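Local coordinates for heat shock protein, putative (Plasmodium falciparum, PDB 1Y6Z) that is the middle domain of an Hsp90-family chaperone that probably assists the folding of unfolded proteins with ATP, at residues 94-99 with 155-160. Numbering follows the deposited sequence.
Sequences LTFLRG and GKYLKI
A type I beta turn from Leu-94 to Leu-97, just before strand 98-103, packs against helix 145-164 through Thr-95 and Phe-96, which meet Tyr-157 and Leu-158. The contact is apolar and buried, and no hydrogen bond crosses it. Phe-96 holds its CG between the backbone N and the carbonyl carbon (chi1 65°). Its CD1 then lies 3.7 Å from Tyr-157 CB and equally close to Tyr-157 CG. The two rings are tilted at 42°, with centroids 5.5 Å apart. Phe-96 CB sits above one face of the Tyr-157 ring, offset toward its rim. Further round the Phe-96 ring, CZ meets the Leu-158 CD1 methyl at 4.1 Å, and these side chains cross at about a right angle. The Thr-95 methyl lies along the CD2-CE2 side of the tyrosine ring, on the Phe-96 side of its plane, with CG2 3.6 Å from Tyr-157 CE2. In this Hsp90 middle domain, the contact sets the turn that leads into the mixed five-stranded sheet against helix 145-164. Phe-154 and Phe-150 of the same helix add to the packing round Phe-96, the first by ring stacking. Leu-158 also touches Met-136 of helix 121-141. The Tyr-157 hydroxyl is hydrogen-bonded to the carbonyl oxygen of Met-65. The turn is also tied to the start of its strand. Arg-98 NH1 donates to Thr-95 O at 2.9 Å, in the carbonyl plane, and to Leu-97 O at 2.9 Å, from above the carbonyl plane. Both acceptors lie close to the guanidinium plane, and Arg-98 NH2 forms a salt bridge with Glu-60.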
loop_
_atom_site.group_PDB
_atom_site.type_symbol
_atom_site.label_atom_id
_atom_site.label_comp_id
_atom_site.label_asym_id
_atom_site.label_seq_id
_atom_site.Cartn_x
_atom_site.Cartn_y
_atom_site.Cartn_z
ATOM N N LEU B 94 -5.282 3.707 16.389
ATOM C CA LEU B 94 -4.064 2.933 16.622
ATOM C C LEU B 94 -3.567 2.880 18.066
ATOM O O LEU B 94 -2.431 2.454 18.297
ATOM C CB LEU B 94 -2.929 3.505 15.771
ATOM C CG LEU B 94 -3.156 3.109 14.320
ATOM C CD1 LEU B 94 -2.262 4.023 13.526
ATOM C CD2 LEU B 94 -2.795 1.586 14.111
ATOM N N THR B 95 -4.420 3.283 19.006
ATOM C CA THR B 95 -4.132 3.300 20.451
ATOM C C THR B 95 -3.733 1.917 20.969
ATOM O O THR B 95 -3.065 1.821 21.987
ATOM C CB THR B 95 -5.334 3.829 21.295
ATOM O OG1 THR B 95 -4.938 4.032 22.677
ATOM C CG2 THR B 95 -6.536 2.890 21.242
ATOM N N PHE B 96 -4.158 0.864 20.276
ATOM C CA PHE B 96 -3.861 -0.530 20.747
ATOM C C PHE B 96 -2.415 -0.927 20.469
ATOM O O PHE B 96 -1.938 -1.880 21.046
ATOM C CB PHE B 96 -4.820 -1.572 20.164
ATOM C CG PHE B 96 -4.703 -1.733 18.659
ATOM C CD1 PHE B 96 -5.478 -0.977 17.802
ATOM C CD2 PHE B 96 -3.767 -2.633 18.112
ATOM C CE1 PHE B 96 -5.410 -1.121 16.400
ATOM C CE2 PHE B 96 -3.644 -2.749 16.681
ATOM C CZ PHE B 96 -4.476 -2.015 15.854
ATOM N N LEU B 97 -1.687 -0.211 19.599
ATOM C CA LEU B 97 -0.302 -0.558 19.340
ATOM C C LEU B 97 0.567 -0.288 20.603
ATOM O O LEU B 97 0.315 0.655 21.342
ATOM C CB LEU B 97 0.261 0.398 18.228
ATOM C CG LEU B 97 -0.201 0.289 16.791
ATOM C CD1 LEU B 97 0.663 1.354 16.017
ATOM C CD2 LEU B 97 0.156 -1.037 16.257
ATOM N N ARG B 98 1.581 -1.107 20.819
ATOM C CA ARG B 98 2.577 -0.857 21.846
ATOM C C ARG B 98 3.914 -0.815 21.110
ATOM O O ARG B 98 4.152 -1.595 20.185
ATOM C CB ARG B 98 2.551 -1.958 22.914
ATOM C CG ARG B 98 1.241 -2.036 23.690
ATOM C CD ARG B 98 1.132 -0.804 24.529
ATOM N NE ARG B 98 -0.062 -0.661 25.376
ATOM C CZ ARG B 98 -1.141 0.040 25.041
ATOM N NH1 ARG B 98 -1.252 0.565 23.839
ATOM N NH2 ARG B 98 -2.157 0.155 25.894
ATOM N N GLY B 99 4.823 0.065 21.507
ATOM C CA GLY B 99 6.056 0.180 20.747
ATOM C C GLY B 99 6.973 1.280 21.273
ATOM O O GLY B 99 6.685 1.919 22.296
ATOM N N GLY B 155 -10.373 -5.612 15.720
ATOM C CA GLY B 155 -11.235 -5.206 14.588
ATOM C C GLY B 155 -12.113 -4.003 14.859
ATOM O O GLY B 155 -12.376 -3.241 13.936
ATOM N N LYS B 156 -12.595 -3.832 16.118
ATOM C CA LYS B 156 -13.373 -2.658 16.459
ATOM C C LYS B 156 -12.574 -1.388 16.213
ATOM O O LYS B 156 -13.136 -0.378 15.761
ATOM C CB LYS B 156 -13.858 -2.713 17.926
ATOM C CG LYS B 156 -12.700 -2.973 18.943
ATOM C CD LYS B 156 -13.286 -3.328 20.337
ATOM C CE LYS B 156 -12.227 -3.077 21.415
ATOM N NZ LYS B 156 -12.870 -3.325 22.825
ATOM N N TYR B 157 -11.252 -1.432 16.483
ATOM C CA TYR B 157 -10.402 -0.227 16.285
ATOM C C TYR B 157 -10.286 0.111 14.789
ATOM O O TYR B 157 -10.295 1.252 14.408
ATOM C CB TYR B 157 -9.011 -0.418 16.899
ATOM C CG TYR B 157 -9.100 -0.384 18.382
ATOM C CD1 TYR B 157 -9.075 -1.549 19.124
ATOM C CD2 TYR B 157 -9.292 0.813 19.035
ATOM C CE1 TYR B 157 -9.181 -1.485 20.561
ATOM C CE2 TYR B 157 -9.385 0.894 20.482
ATOM C CZ TYR B 157 -9.329 -0.236 21.215
ATOM O OH TYR B 157 -9.514 -0.184 22.618
ATOM N N LEU B 158 -10.154 -0.912 13.992
ATOM C CA LEU B 158 -10.030 -0.693 12.525
ATOM C C LEU B 158 -11.309 -0.061 11.988
ATOM O O LEU B 158 -11.259 0.878 11.185
ATOM C CB LEU B 158 -9.713 -2.017 11.870
ATOM C CG LEU B 158 -8.226 -2.390 11.805
ATOM C CD1 LEU B 158 -7.539 -2.552 13.192
ATOM C CD2 LEU B 158 -8.077 -3.691 10.951
ATOM N N LYS B 159 -12.462 -0.504 12.535
ATOM C CA LYS B 159 -13.803 0.009 12.126
ATOM C C LYS B 159 -13.888 1.461 12.455
ATOM O O LYS B 159 -14.331 2.243 11.629
ATOM C CB LYS B 159 -14.922 -0.800 12.771
ATOM C CG LYS B 159 -15.169 -2.139 12.072
ATOM C CD LYS B 159 -16.026 -3.066 12.959
ATOM C CE LYS B 159 -16.058 -4.486 12.443
ATOM N NZ LYS B 159 -16.591 -5.342 13.612
ATOM N N ILE B 160 -13.377 1.838 13.640
ATOM C CA ILE B 160 -13.271 3.271 14.023
ATOM C C ILE B 160 -12.293 4.017 13.100
ATOM O O ILE B 160 -12.563 5.150 12.704
ATOM C CB ILE B 160 -12.901 3.433 15.500
ATOM C CG1 ILE B 160 -14.091 3.043 16.385
ATOM C CG2 ILE B 160 -12.454 4.911 15.852
ATOM C CD1 ILE B 160 -13.605 2.507 17.709
#